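Local coordinates for iron transport multicopper oxidase FET3 (Saccharomyces cerevisiae, PDB 1ZPU), which oxidises ferrous to ferric iron at the cell surface with four copper ions and molecular oxygen, feeding high-affinity iron uptake, and also oxidises cuprous ions, at residues T389-F394 with T438-P443; Q405-Y410 with Q444-I449. All coordinates share one frame; numbering follows the deposited sequence.

Interaction 1 (T389-F394 with T438-P443); sequences TGTHPF and TLYVRP. With CU1 (copper (I) ion), chain B.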
# COMPACT_ATOMS: atom_id res chain seq x y z
N THR A 389 -4.60 9.36 17.41
CA THR A 389 -3.64 10.48 17.37
C THR A 389 -2.47 10.26 16.42
O THR A 389 -1.51 11.01 16.45
CB THR A 389 -3.10 10.90 18.76
OG1 THR A 389 -2.18 9.92 19.23
CG2 THR A 389 -4.21 11.07 19.76
N GLY A 390 -2.55 9.24 15.56
CA GLY A 390 -1.46 8.95 14.62
C GLY A 390 -1.77 9.27 13.16
O GLY A 390 -2.91 9.59 12.82
N THR A 391 -0.75 9.18 12.31
CA THR A 391 -0.91 9.30 10.87
C THR A 391 -1.13 7.93 10.27
O THR A 391 -0.45 6.99 10.66
CB THR A 391 0.34 9.87 10.22
OG1 THR A 391 0.53 11.22 10.64
CG2 THR A 391 0.20 9.85 8.71
N HIS A 392 -2.06 7.80 9.32
CA HIS A 392 -2.28 6.54 8.64
C HIS A 392 -2.37 6.76 7.15
O HIS A 392 -3.10 7.65 6.68
CB HIS A 392 -3.58 5.89 9.09
CG HIS A 392 -3.73 5.81 10.56
ND1 HIS A 392 -3.52 4.64 11.26
CD2 HIS A 392 -4.08 6.74 11.48
CE1 HIS A 392 -3.73 4.86 12.55
NE2 HIS A 392 -4.08 6.13 12.70
N PRO A 393 -1.63 5.96 6.37
CA PRO A 393 -1.78 5.99 4.94
C PRO A 393 -2.80 4.93 4.48
O PRO A 393 -2.53 3.74 4.52
CB PRO A 393 -0.38 5.66 4.46
CG PRO A 393 0.23 4.84 5.56
CD PRO A 393 -0.62 4.98 6.79
N PHE A 394 -3.98 5.36 4.07
CA PHE A 394 -4.98 4.45 3.59
C PHE A 394 -4.86 4.27 2.10
O PHE A 394 -4.55 5.22 1.37
CB PHE A 394 -6.39 4.89 3.97
CG PHE A 394 -6.66 4.78 5.43
CD1 PHE A 394 -6.45 5.87 6.27
CD2 PHE A 394 -7.08 3.58 5.98
CE1 PHE A 394 -6.68 5.75 7.64
CE2 PHE A 394 -7.31 3.47 7.36
CZ PHE A 394 -7.11 4.57 8.18
N THR A 438 -2.97 6.02 -2.62
CA THR A 438 -2.60 5.92 -1.22
C THR A 438 -2.45 7.33 -0.67
O THR A 438 -1.76 8.16 -1.25
CB THR A 438 -1.30 5.09 -1.05
OG1 THR A 438 -1.45 3.84 -1.77
CG2 THR A 438 -0.99 4.81 0.41
N LEU A 439 -3.12 7.58 0.45
CA LEU A 439 -3.29 8.91 1.01
C LEU A 439 -3.30 8.82 2.52
O LEU A 439 -3.94 7.95 3.07
CB LEU A 439 -4.62 9.50 0.53
CG LEU A 439 -5.03 10.90 1.00
CD1 LEU A 439 -4.39 11.99 0.14
CD2 LEU A 439 -6.55 11.04 1.05
N TYR A 440 -2.60 9.73 3.19
CA TYR A 440 -2.59 9.77 4.65
C TYR A 440 -3.62 10.74 5.24
O TYR A 440 -3.83 11.83 4.71
CB TYR A 440 -1.18 10.08 5.19
CG TYR A 440 -0.61 11.47 4.92
CD1 TYR A 440 -1.00 12.57 5.68
CD2 TYR A 440 0.34 11.68 3.93
CE1 TYR A 440 -0.48 13.84 5.45
CE2 TYR A 440 0.87 12.92 3.69
CZ TYR A 440 0.46 14.01 4.45
OH TYR A 440 0.98 15.28 4.24
N VAL A 441 -4.26 10.33 6.34
CA VAL A 441 -4.91 11.26 7.26
C VAL A 441 -3.90 11.75 8.26
O VAL A 441 -3.06 10.96 8.73
CB VAL A 441 -5.98 10.63 8.15
CG1 VAL A 441 -7.33 11.29 7.94
CG2 VAL A 441 -6.00 9.11 8.04
N ARG A 442 -4.00 13.02 8.62
CA ARG A 442 -3.17 13.57 9.66
C ARG A 442 -3.73 13.18 11.03
O ARG A 442 -4.89 12.76 11.13
CB ARG A 442 -3.03 15.09 9.48
CG ARG A 442 -2.16 15.46 8.28
CD ARG A 442 -2.11 16.95 8.02
NE ARG A 442 -1.33 17.25 6.82
CZ ARG A 442 -1.84 17.72 5.68
NH1 ARG A 442 -3.14 17.96 5.56
NH2 ARG A 442 -1.04 17.95 4.65
N PRO A 443 -2.89 13.26 12.08
CA PRO A 443 -3.35 12.98 13.44
C PRO A 443 -4.67 13.67 13.80
O PRO A 443 -4.81 14.89 13.65
CB PRO A 443 -2.22 13.53 14.30
CG PRO A 443 -1.02 13.29 13.47
CD PRO A 443 -1.45 13.59 12.07
CU CU1 B . -2.78 2.96 10.32
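His392 and Val441 face each other as a hydrogen-bonded antiparallel pair: Val441 N gives a bond of 2.9 Å to His392 O, while the return bond from His392 N to Val441 O is weak. Further along, Phe394 and Leu439 close a second such pair. Phe394 N reaches Leu439 O at 2.8 Å, and Leu439 N answers to Phe394 O at 2.9 Å with an N-H...O angle of 163°. This strand end is the tight part. The side chains of His392, Phe394, Leu439 and Val441 share the inner face, where Val441 CG2 sits at the edge of the Phe394 ring, 3.5 Å from CE1, and Phe447 and Leu384 of the facing sheet pack against the same cluster. On the outer face Pro393 and Tyr440 meet Thr231, and Tyr229 makes an edge-to-face contact with the Tyr440 ring.

Thr391 marks the change to a looser run. Its CG2 lies anti to the backbone N (OG1 chi1 -67°) and leans on Tyr440 CB at 3.8 Å, while OG1 rests 3.4 Å from Pro443 CD. With a glycine here, lacking both methyl and hydroxyl, Tyr440 CB and Pro443 CD would probably lose their packing partner and a gap would open where strand meets loop. Beyond it the strand pairing has ended: Gly390 O meets Pro443 CA at 3.5 Å in a CA-H...O contact, Thr389 is exposed, and Arg442 heads off to a salt bridge with Asp298.

The ladder touches two copper sites. His392 ND1 binds the type 1 copper at 2.1 Å beside Cys463 and His468, and Asp388, bonded to NE2, holds the ring at its other nitrogen. Thr438 OG1 is hydrogen-bonded to His62, a type 3 ligand, consistent with one short strand pair placing both a first-shell ligand and a second-shell residue.

Interaction 2 (Q405-Y410 with Q444-I449); sequences QRDRTY and QSNFVI
The Tyr410 ring has Ser445 CA and the carboxylate oxygen Asp407 OD2 at its edge, and Arg408 CG over one face, displaced toward the rim. Farther along, Arg408 turns a face of its guanidinium to Tyr410 CE2 before its NH2 reaches Glu416. Tyr410 OH gives a hydrogen bond of 2.7 Å to Asp407 OD2, arriving from above the carboxylate plane. The other oxygen, Asp407 OD1, takes Arg408 N, also from above that plane; with both oxygens engaged, the carboxylate is held in its rotation.

Asn446 works between two residues of 405-410. Its OD1 accepts Gln405 NE2 at 2.8 Å, a bond lying in the amide plane of Gln405 although the two amides are turned 44° apart. Its ND2 makes a weak bond to Asp407 OD2 and also donates to the carbonyl oxygen of His419. CG, set between the backbone N and the carbonyl carbon (chi1 56°), swings the amide back over 405-410. Ser445 OG bonds to Arg408 O at 2.6 Å, and Gln444 NE2 to Tyr410 O at 3.0 Å from above the carbonyl plane, with Glu416 O as a second acceptor. Gln405 and Val448 exchange backbone bonds, Val448 N to Gln405 O at 2.7 Å; the ladder ends at Asp407 N to Asn446 O (2.9 Å), and side chains carry the pairing on.

Strand 446-452 lies between 401-406 and 379-386 in an antiparallel arrangement. From it Phe447 points into the sandwich against Leu439 and Val441 of the opposing sheet, while Arg406 reaches past strand 438-441 to Asp298 and Asp299.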
# COMPACT_ATOMS: atom_id res chain seq x y z
N GLN A 405 -10.73 16.55 0.06
CA GLN A 405 -10.35 17.18 1.33
C GLN A 405 -9.41 16.30 2.14
O GLN A 405 -9.59 15.09 2.21
CB GLN A 405 -11.57 17.56 2.19
CG GLN A 405 -11.18 18.03 3.60
CD GLN A 405 -12.27 18.80 4.34
OE1 GLN A 405 -12.80 19.80 3.84
NE2 GLN A 405 -12.59 18.34 5.54
N ARG A 406 -8.40 16.93 2.73
CA ARG A 406 -7.53 16.28 3.68
C ARG A 406 -7.10 17.30 4.73
O ARG A 406 -6.12 18.03 4.55
CB ARG A 406 -6.31 15.69 2.99
CG ARG A 406 -5.40 14.97 3.96
CD ARG A 406 -3.99 15.41 3.78
NE ARG A 406 -3.23 14.32 3.23
CZ ARG A 406 -2.25 14.44 2.34
NH1 ARG A 406 -1.91 15.64 1.88
NH2 ARG A 406 -1.63 13.34 1.90
N ASP A 407 -7.84 17.33 5.84
CA ASP A 407 -7.71 18.40 6.83
C ASP A 407 -6.33 18.41 7.53
O ASP A 407 -5.57 17.44 7.43
CB ASP A 407 -8.88 18.30 7.83
CG ASP A 407 -9.26 19.65 8.44
OD1 ASP A 407 -8.60 20.67 8.18
OD2 ASP A 407 -10.26 19.69 9.19
N ARG A 408 -6.03 19.52 8.21
CA ARG A 408 -4.75 19.76 8.90
C ARG A 408 -4.56 18.84 10.10
O ARG A 408 -5.50 18.17 10.53
CB ARG A 408 -4.68 21.21 9.39
CG ARG A 408 -5.61 21.53 10.57
CD ARG A 408 -5.50 22.98 10.98
NE ARG A 408 -6.41 23.34 12.08
CZ ARG A 408 -6.13 23.21 13.38
NH1 ARG A 408 -4.98 22.70 13.78
NH2 ARG A 408 -7.02 23.59 14.29
N THR A 409 -3.35 18.82 10.66
CA THR A 409 -3.10 18.08 11.89
C THR A 409 -3.79 18.74 13.07
O THR A 409 -3.76 19.97 13.21
CB THR A 409 -1.58 17.90 12.16
OG1 THR A 409 -1.07 16.89 11.27
CG2 THR A 409 -1.31 17.48 13.60
N TYR A 410 -4.46 17.92 13.87
CA TYR A 410 -5.01 18.35 15.15
C TYR A 410 -4.18 17.73 16.28
O TYR A 410 -4.39 16.58 16.67
CB TYR A 410 -6.50 18.02 15.28
CG TYR A 410 -7.36 18.78 14.29
CD1 TYR A 410 -7.84 18.16 13.12
CD2 TYR A 410 -7.68 20.13 14.49
CE1 TYR A 410 -8.62 18.86 12.20
CE2 TYR A 410 -8.46 20.83 13.57
CZ TYR A 410 -8.92 20.19 12.43
OH TYR A 410 -9.67 20.87 11.51
N GLN A 444 -5.63 12.86 14.24
CA GLN A 444 -6.93 13.33 14.73
C GLN A 444 -7.70 14.15 13.69
O GLN A 444 -8.58 14.94 14.04
CB GLN A 444 -6.76 14.12 16.03
CG GLN A 444 -6.00 13.39 17.13
CD GLN A 444 -6.34 13.91 18.53
OE1 GLN A 444 -6.84 13.16 19.38
NE2 GLN A 444 -6.09 15.20 18.77
N SER A 445 -7.40 13.94 12.41
CA SER A 445 -8.00 14.74 11.35
C SER A 445 -8.97 13.94 10.48
O SER A 445 -9.53 12.95 10.92
CB SER A 445 -6.92 15.42 10.52
OG SER A 445 -7.45 16.56 9.87
N ASN A 446 -9.16 14.38 9.24
CA ASN A 446 -10.11 13.75 8.34
C ASN A 446 -9.69 13.89 6.89
O ASN A 446 -8.87 14.74 6.56
CB ASN A 446 -11.53 14.32 8.54
CG ASN A 446 -11.59 15.84 8.38
OD1 ASN A 446 -11.63 16.36 7.27
ND2 ASN A 446 -11.61 16.54 9.50
N PHE A 447 -10.25 13.03 6.04
CA PHE A 447 -10.16 13.24 4.61
C PHE A 447 -11.40 12.76 3.89
O PHE A 447 -12.22 12.03 4.45
CB PHE A 447 -8.85 12.68 4.01
CG PHE A 447 -8.77 11.17 3.91
CD1 PHE A 447 -7.61 10.51 4.32
CD2 PHE A 447 -9.79 10.41 3.35
CE1 PHE A 447 -7.48 9.12 4.20
CE2 PHE A 447 -9.67 9.03 3.24
CZ PHE A 447 -8.51 8.38 3.66
N VAL A 448 -11.56 13.23 2.65
CA VAL A 448 -12.68 12.84 1.81
C VAL A 448 -12.14 12.55 0.41
O VAL A 448 -11.46 13.38 -0.20
CB VAL A 448 -13.79 13.91 1.74
CG1 VAL A 448 -14.97 13.40 0.95
CG2 VAL A 448 -14.24 14.31 3.11
N ILE A 449 -12.45 11.35 -0.07
CA ILE A 449 -12.06 10.93 -1.40
C ILE A 449 -13.28 10.53 -2.19
O ILE A 449 -14.28 10.10 -1.61
CB ILE A 449 -11.06 9.75 -1.38
CG1 ILE A 449 -11.64 8.57 -0.60
CG2 ILE A 449 -9.75 10.20 -0.78
CD1 ILE A 449 -10.83 7.28 -0.74

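How the interactions relate
The centres of interactions 1 and 2 lie about 8 Å apart in the third plastocyanin-like domain, one in each sheet of its beta sandwich. Along the chain the segments alternate: 389-394, 405-410, 438-443, then 444-449. The chain crosses between the sheets after 392-396 and again after 438-441, having returned in between by way of strand 434-436. The two contacts touch directly, with probable hydrogen bonds from Arg406 NE to Tyr440 O and from Tyr410 N to Pro443 O. Interaction 1 carries the copper ligand, whereas interaction 2 forms part of the wall behind it, with the nearest side-chain atoms of Phe447 and His392 about 7 Å apart.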